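Local coordinates for superoxide dismutase [Fe] (Aquifex pyrophilus, PDB 1COJ), which destroys toxic superoxide radicals, converting superoxide and protons to hydrogen peroxide and oxygen at one bound iron ion per subunit, at residues N21-P26 with Y170-N175; I157-I162 with E195-A200. One frame throughout, in Å; residues are numbered along the deposited sequence.

Contact 1: N21-P26 with Y170-N175; sequences NEQIEP and YVDYKN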
loop_
_atom_site.group_PDB
_atom_site.type_symbol
_atom_site.label_atom_id
_atom_site.label_comp_id
_atom_site.label_asym_id
_atom_site.label_seq_id
_atom_site.Cartn_x
_atom_site.Cartn_y
_atom_site.Cartn_z
ATOM N N ASN A 21 -25.328 14.487 15.300
ATOM C CA ASN A 21 -24.820 13.781 16.474
ATOM C C ASN A 21 -24.832 12.297 16.171
ATOM O O ASN A 21 -24.002 11.538 16.674
ATOM C CB ASN A 21 -25.687 14.070 17.707
ATOM C CG ASN A 21 -25.598 15.510 18.156
ATOM O OD1 ASN A 21 -26.494 16.042 18.810
ATOM N ND2 ASN A 21 -24.477 16.123 17.877
ATOM N N GLU A 22 -25.777 11.896 15.327
ATOM C CA GLU A 22 -25.911 10.507 14.919
ATOM C C GLU A 22 -24.655 10.083 14.161
ATOM O O GLU A 22 -24.221 8.940 14.261
ATOM C CB GLU A 22 -27.146 10.334 14.028
ATOM C CG GLU A 22 -27.429 8.888 13.623
ATOM C CD GLU A 22 -28.652 8.726 12.720
ATOM O OE1 GLU A 22 -29.119 7.576 12.561
ATOM O OE2 GLU A 22 -29.147 9.733 12.162
ATOM N N GLN A 23 -24.092 11.007 13.389
ATOM C CA GLN A 23 -22.879 10.752 12.621
ATOM C C GLN A 23 -21.656 10.747 13.542
ATOM O O GLN A 23 -20.773 9.888 13.425
ATOM C CB GLN A 23 -22.720 11.827 11.537
ATOM C CG GLN A 23 -21.440 11.742 10.721
ATOM C CD GLN A 23 -21.342 10.470 9.916
ATOM O OE1 GLN A 23 -21.840 10.389 8.795
ATOM N NE2 GLN A 23 -20.709 9.458 10.491
ATOM N N ILE A 24 -21.619 11.704 14.463
ATOM C CA ILE A 24 -20.518 11.837 15.409
ATOM C C ILE A 24 -20.379 10.650 16.366
ATOM O O ILE A 24 -19.266 10.194 16.638
ATOM C CB ILE A 24 -20.661 13.139 16.239
ATOM C CG1 ILE A 24 -20.528 14.369 15.335
ATOM C CG2 ILE A 24 -19.638 13.178 17.372
ATOM C CD1 ILE A 24 -19.175 14.512 14.664
ATOM N N GLU A 25 -21.508 10.134 16.844
ATOM C CA GLU A 25 -21.512 9.033 17.806
ATOM C C GLU A 25 -20.629 7.825 17.468
ATOM O O GLU A 25 -19.668 7.541 18.191
ATOM C CB GLU A 25 -22.954 8.599 18.117
ATOM C CG GLU A 25 -23.097 7.636 19.305
ATOM C CD GLU A 25 -22.773 8.273 20.658
ATOM O OE1 GLU A 25 -22.700 7.531 21.663
ATOM O OE2 GLU A 25 -22.601 9.510 20.727
ATOM N N PRO A 26 -20.917 7.111 16.363
ATOM C CA PRO A 26 -20.080 5.955 16.039
ATOM C C PRO A 26 -18.642 6.330 15.684
ATOM O O PRO A 26 -17.709 5.584 15.982
ATOM C CB PRO A 26 -20.813 5.323 14.854
ATOM C CG PRO A 26 -21.435 6.494 14.178
ATOM C CD PRO A 26 -21.968 7.294 15.344
ATOM N N TYR A 170 -20.836 8.924 5.929
ATOM C CA TYR A 170 -21.876 8.037 5.423
ATOM C C TYR A 170 -23.242 8.090 6.092
ATOM O O TYR A 170 -24.258 7.877 5.431
ATOM C CB TYR A 170 -21.385 6.592 5.336
ATOM C CG TYR A 170 -21.607 6.016 3.966
ATOM C CD1 TYR A 170 -20.721 6.282 2.922
ATOM C CD2 TYR A 170 -22.749 5.269 3.691
ATOM C CE1 TYR A 170 -20.982 5.822 1.642
ATOM C CE2 TYR A 170 -23.014 4.813 2.436
ATOM C CZ TYR A 170 -22.141 5.087 1.405
ATOM O OH TYR A 170 -22.460 4.658 0.131
ATOM N N VAL A 171 -23.282 8.381 7.386
ATOM C CA VAL A 171 -24.557 8.454 8.095
ATOM C C VAL A 171 -25.398 9.627 7.577
ATOM O O VAL A 171 -26.587 9.470 7.307
ATOM C CB VAL A 171 -24.351 8.597 9.630
ATOM C CG1 VAL A 171 -25.694 8.796 10.337
ATOM C CG2 VAL A 171 -23.631 7.368 10.185
ATOM N N ASP A 172 -24.761 10.779 7.389
ATOM C CA ASP A 172 -25.452 11.977 6.927
ATOM C C ASP A 172 -25.596 12.137 5.426
ATOM O O ASP A 172 -26.657 12.526 4.943
ATOM C CB ASP A 172 -24.756 13.233 7.456
ATOM C CG ASP A 172 -24.865 13.381 8.955
ATOM O OD1 ASP A 172 -24.033 14.106 9.533
ATOM O OD2 ASP A 172 -25.777 12.781 9.559
ATOM N N TYR A 173 -24.534 11.842 4.689
ATOM C CA TYR A 173 -24.540 12.048 3.246
ATOM C C TYR A 173 -24.388 10.836 2.356
ATOM O O TYR A 173 -24.399 10.968 1.129
ATOM C CB TYR A 173 -23.440 13.049 2.894
ATOM C CG TYR A 173 -23.584 14.365 3.615
ATOM C CD1 TYR A 173 -24.479 15.330 3.160
ATOM C CD2 TYR A 173 -22.855 14.636 4.773
ATOM C CE1 TYR A 173 -24.649 16.534 3.838
ATOM C CE2 TYR A 173 -23.018 15.843 5.461
ATOM C CZ TYR A 173 -23.918 16.786 4.984
ATOM O OH TYR A 173 -24.087 17.989 5.635
ATOM N N LYS A 174 -24.261 9.659 2.956
ATOM C CA LYS A 174 -24.071 8.433 2.193
ATOM C C LYS A 174 -22.860 8.636 1.270
ATOM O O LYS A 174 -21.823 9.100 1.726
ATOM C CB LYS A 174 -25.343 8.065 1.420
ATOM C CG LYS A 174 -26.494 7.621 2.318
ATOM C CD LYS A 174 -27.728 7.277 1.501
ATOM C CE LYS A 174 -28.869 6.774 2.375
ATOM N NZ LYS A 174 -29.346 7.801 3.349
ATOM N N ASN A 175 -22.999 8.349 -0.019
ATOM C CA ASN A 175 -21.885 8.502 -0.959
ATOM C C ASN A 175 -21.483 9.944 -1.285
ATOM O O ASN A 175 -20.428 10.163 -1.887
ATOM C CB ASN A 175 -22.221 7.809 -2.278
ATOM C CG ASN A 175 -23.411 8.440 -2.969
ATOM O OD1 ASN A 175 -24.549 8.240 -2.554
ATOM N ND2 ASN A 175 -23.155 9.226 -4.004
HETATM O O HOH W 1 -28.322 11.996 10.494
#
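The flat carboxylate of Asp172 lies against CB and CG of Gln23 (Asp172 OD1 to Gln23 CB 3.3 Å), its plane turned 77° from that of the Gln23 amide, which reaches on to the backbone. The pair joins the two domains of the iron/manganese superoxide dismutase fold: helix 21-47 of the alpha-hairpin domain packs on the short helix 170-173 of the C-terminal domain, near the iron ligands His27 and His167. CG of Gln23 is anti to its own N, and the chain then bends at chi2 (63°), which carries OE1 over the start of helix 170-173. There OE1 takes the N-H of Asp172 (OE1 to N 3.3 Å, 154° at the hydrogen), with the donor tilted from the carbonyl plane; a second, weak bond comes from Val171 N, 2.8 Å from OE1. This buried oxygen is met by two backbone N-H groups, the longer contact being the straighter. The isopropyl group of Val171 lies alongside the amide, CB near OE1 and CG2 near NE2, with CG1 3.7 Å from Glu22 CG. The ring of Tyr170 turns away from helix 21-47, one face covered toward the rim by Lys174 C, and its OH bonds to His31 of the second subunit, the histidine–tyrosine link between subunits familiar in this family. Ser20 OG ties the two sides further, bonding both Gln23 N and Asp172 OD2. At the outer edge two like charges come close, Glu22 OE2 and Asp172 OD2 being 5.2 Å apart, and one water probably eases their repulsion by donating a hydrogen bond to each: its oxygen lies 2.9 Å from Glu22 OE2 and 2.8 Å from Asp172 OD2.

Contact 2: I157-I162 with E195-A200; sequences IPLIVI and ERFEKA
A buried strand-to-helix packing joins Leu159 and Ile157 to Arg196, Phe197 and Ala200 within the C-terminal domain of the dismutase, where helix 190-207 covers strand 157-163, an outer strand of the chain's three-stranded antiparallel sheet. The strand is broken here by a classic beta bulge, Leu159 and Ile160 both facing Leu131 of the neighbouring strand, and the chain turns a corner at Leu159. The carbonyl of Leu159 meets Arg196: NH1 lies 2.8 Å from Leu159 O, with 147° at the hydrogen. The oxygen sits at the edge of the guanidinium, near its plane, whereas NH1 stands above the carbonyl plane, 41° out of it. The arginine chain runs extended from CG to NE and reaches from helix to strand; NH2 at its far end bonds Leu83 O, so one guanidinium ties the bulge to a second piece of backbone. Pro158 O, near Arg196 CD, is buried without a hydrogen-bond partner in the model. With an alanine in place of Arg196, Leu159 O and Leu83 O would probably each lose this donor, and the space taken up by the arginine chain would be left unfilled. Beside the polar link the packing is apolar. The two methyls of Leu159 divide the work: CD2 lies over the helix backbone, 3.8 Å from Phe197 N and 4.1 Å from Ala200 CB, while CD1 meets the edge of the Phe197 ring, 3.9 Å from its CD1. The ring also packs on Leu100 of helix 98-107. Phe210 of the third subunit packs against both Ile157 and Arg196, which brings the tetramer up to this site. One turn along the helix from Arg196, the small Ala200 admits the strand closely, its CB 3.8 Å from Ile157 CG2.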
loop_
_atom_site.group_PDB
_atom_site.type_symbol
_atom_site.label_atom_id
_atom_site.label_comp_id
_atom_site.label_asym_id
_atom_site.label_seq_id
_atom_site.Cartn_x
_atom_site.Cartn_y
_atom_site.Cartn_z
ATOM N N ILE A 157 3.714 19.299 10.204
ATOM C CA ILE A 157 2.979 19.763 11.382
ATOM C C ILE A 157 1.578 20.095 10.859
ATOM O O ILE A 157 1.397 21.061 10.118
ATOM C CB ILE A 157 3.624 21.019 12.003
ATOM C CG1 ILE A 157 5.081 20.729 12.371
ATOM C CG2 ILE A 157 2.859 21.438 13.254
ATOM C CD1 ILE A 157 5.843 21.945 12.842
ATOM N N PRO A 158 0.572 19.282 11.222
ATOM C CA PRO A 158 -0.826 19.449 10.795
ATOM C C PRO A 158 -1.544 20.666 11.354
ATOM O O PRO A 158 -1.515 20.908 12.560
ATOM C CB PRO A 158 -1.501 18.170 11.305
ATOM C CG PRO A 158 -0.366 17.236 11.617
ATOM C CD PRO A 158 0.690 18.147 12.146
ATOM N N LEU A 159 -2.228 21.397 10.482
ATOM C CA LEU A 159 -2.983 22.572 10.897
ATOM C C LEU A 159 -4.458 22.257 10.714
ATOM O O LEU A 159 -5.249 22.419 11.640
ATOM C CB LEU A 159 -2.599 23.801 10.068
ATOM C CG LEU A 159 -1.125 24.223 10.073
ATOM C CD1 LEU A 159 -0.959 25.496 9.266
ATOM C CD2 LEU A 159 -0.618 24.423 11.497
ATOM N N ILE A 160 -4.828 21.819 9.513
ATOM C CA ILE A 160 -6.215 21.458 9.215
ATOM C C ILE A 160 -6.229 20.004 8.751
ATOM O O ILE A 160 -5.475 19.628 7.846
ATOM C CB ILE A 160 -6.832 22.356 8.109
ATOM C CG1 ILE A 160 -6.911 23.809 8.586
ATOM C CG2 ILE A 160 -8.216 21.832 7.710
ATOM C CD1 ILE A 160 -7.483 24.774 7.548
ATOM N N VAL A 161 -7.081 19.192 9.373
ATOM C CA VAL A 161 -7.181 17.771 9.050
ATOM C C VAL A 161 -8.620 17.375 8.709
ATOM O O VAL A 161 -9.528 17.548 9.524
ATOM C CB VAL A 161 -6.684 16.907 10.239
ATOM C CG1 VAL A 161 -6.793 15.440 9.913
ATOM C CG2 VAL A 161 -5.244 17.257 10.578
ATOM N N ILE A 162 -8.825 16.854 7.504
ATOM C CA ILE A 162 -10.151 16.433 7.066
ATOM C C ILE A 162 -10.183 14.922 6.874
ATOM O O ILE A 162 -9.391 14.363 6.112
ATOM C CB ILE A 162 -10.567 17.092 5.724
ATOM C CG1 ILE A 162 -10.362 18.607 5.778
ATOM C CG2 ILE A 162 -12.033 16.775 5.417
ATOM C CD1 ILE A 162 -10.730 19.326 4.484
ATOM N N GLU A 195 -3.791 28.814 16.766
ATOM C CA GLU A 195 -2.833 28.449 17.800
ATOM C C GLU A 195 -1.851 27.421 17.260
ATOM O O GLU A 195 -0.650 27.508 17.516
ATOM C CB GLU A 195 -3.534 27.890 19.035
ATOM C CG GLU A 195 -2.550 27.338 20.056
ATOM C CD GLU A 195 -3.183 27.015 21.388
ATOM O OE1 GLU A 195 -2.600 27.412 22.419
ATOM O OE2 GLU A 195 -4.251 26.364 21.412
ATOM N N ARG A 196 -2.370 26.447 16.518
ATOM C CA ARG A 196 -1.531 25.415 15.922
ATOM C C ARG A 196 -0.494 26.078 15.021
ATOM O O ARG A 196 0.685 25.726 15.053
ATOM C CB ARG A 196 -2.375 24.440 15.101
ATOM C CG ARG A 196 -3.303 23.562 15.918
ATOM C CD ARG A 196 -4.065 22.600 15.021
ATOM N NE ARG A 196 -5.018 21.783 15.769
ATOM C CZ ARG A 196 -5.985 21.059 15.212
ATOM N NH1 ARG A 196 -6.135 21.039 13.897
ATOM N NH2 ARG A 196 -6.836 20.390 15.976
ATOM N N PHE A 197 -0.935 27.067 14.248
ATOM C CA PHE A 197 -0.052 27.786 13.335
ATOM C C PHE A 197 1.059 28.525 14.071
ATOM O O PHE A 197 2.222 28.482 13.657
ATOM C CB PHE A 197 -0.847 28.767 12.467
ATOM C CG PHE A 197 -0.004 29.516 11.464
ATOM C CD1 PHE A 197 0.595 28.847 10.399
ATOM C CD2 PHE A 197 0.196 30.888 11.585
ATOM C CE1 PHE A 197 1.379 29.533 9.466
ATOM C CE2 PHE A 197 0.977 31.585 10.660
ATOM C CZ PHE A 197 1.570 30.907 9.600
ATOM N N GLU A 198 0.700 29.214 15.152
ATOM C CA GLU A 198 1.672 29.957 15.945
ATOM C C GLU A 198 2.775 29.024 16.439
ATOM O O GLU A 198 3.968 29.324 16.305
ATOM C CB GLU A 198 0.982 30.624 17.138
ATOM C CG GLU A 198 1.867 31.570 17.942
ATOM C CD GLU A 198 2.296 32.820 17.162
ATOM O OE1 GLU A 198 1.646 33.153 16.144
ATOM O OE2 GLU A 198 3.279 33.483 17.577
ATOM N N LYS A 199 2.362 27.883 16.982
ATOM C CA LYS A 199 3.292 26.889 17.501
ATOM C C LYS A 199 4.136 26.300 16.378
ATOM O O LYS A 199 5.346 26.124 16.528
ATOM C CB LYS A 199 2.531 25.779 18.225
ATOM C CG LYS A 199 1.778 26.255 19.452
ATOM C CD LYS A 199 1.151 25.098 20.199
ATOM C CE LYS A 199 0.573 25.567 21.520
ATOM N NZ LYS A 199 0.052 24.448 22.351
ATOM N N ALA A 200 3.497 26.020 15.245
ATOM C CA ALA A 200 4.184 25.457 14.087
ATOM C C ALA A 200 5.297 26.389 13.601
ATOM O O ALA A 200 6.420 25.949 13.348
ATOM C CB ALA A 200 3.187 25.173 12.966
#

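In the fold
Contact 2 is core, with every touching residue buried, while contact 1 lies farther from the chain's centre and is only partly buried, with Glu22 exposed. Their centres are about 26 Å apart and they do not touch; they share no helix or strand, though strand 157-163 runs on toward helix 170-173. Contact 1 joins the two domains near the iron; contact 2 works within the C-terminal domain. In both, one long polar side chain bonds to backbone, Gln23 as acceptor and Arg196 as donor. Contact 1 adds a water-bridged pair of acidic groups at the exposed side, contact 2 methyl and ring packing. Each also borders a different subunit, the second and the third respectively.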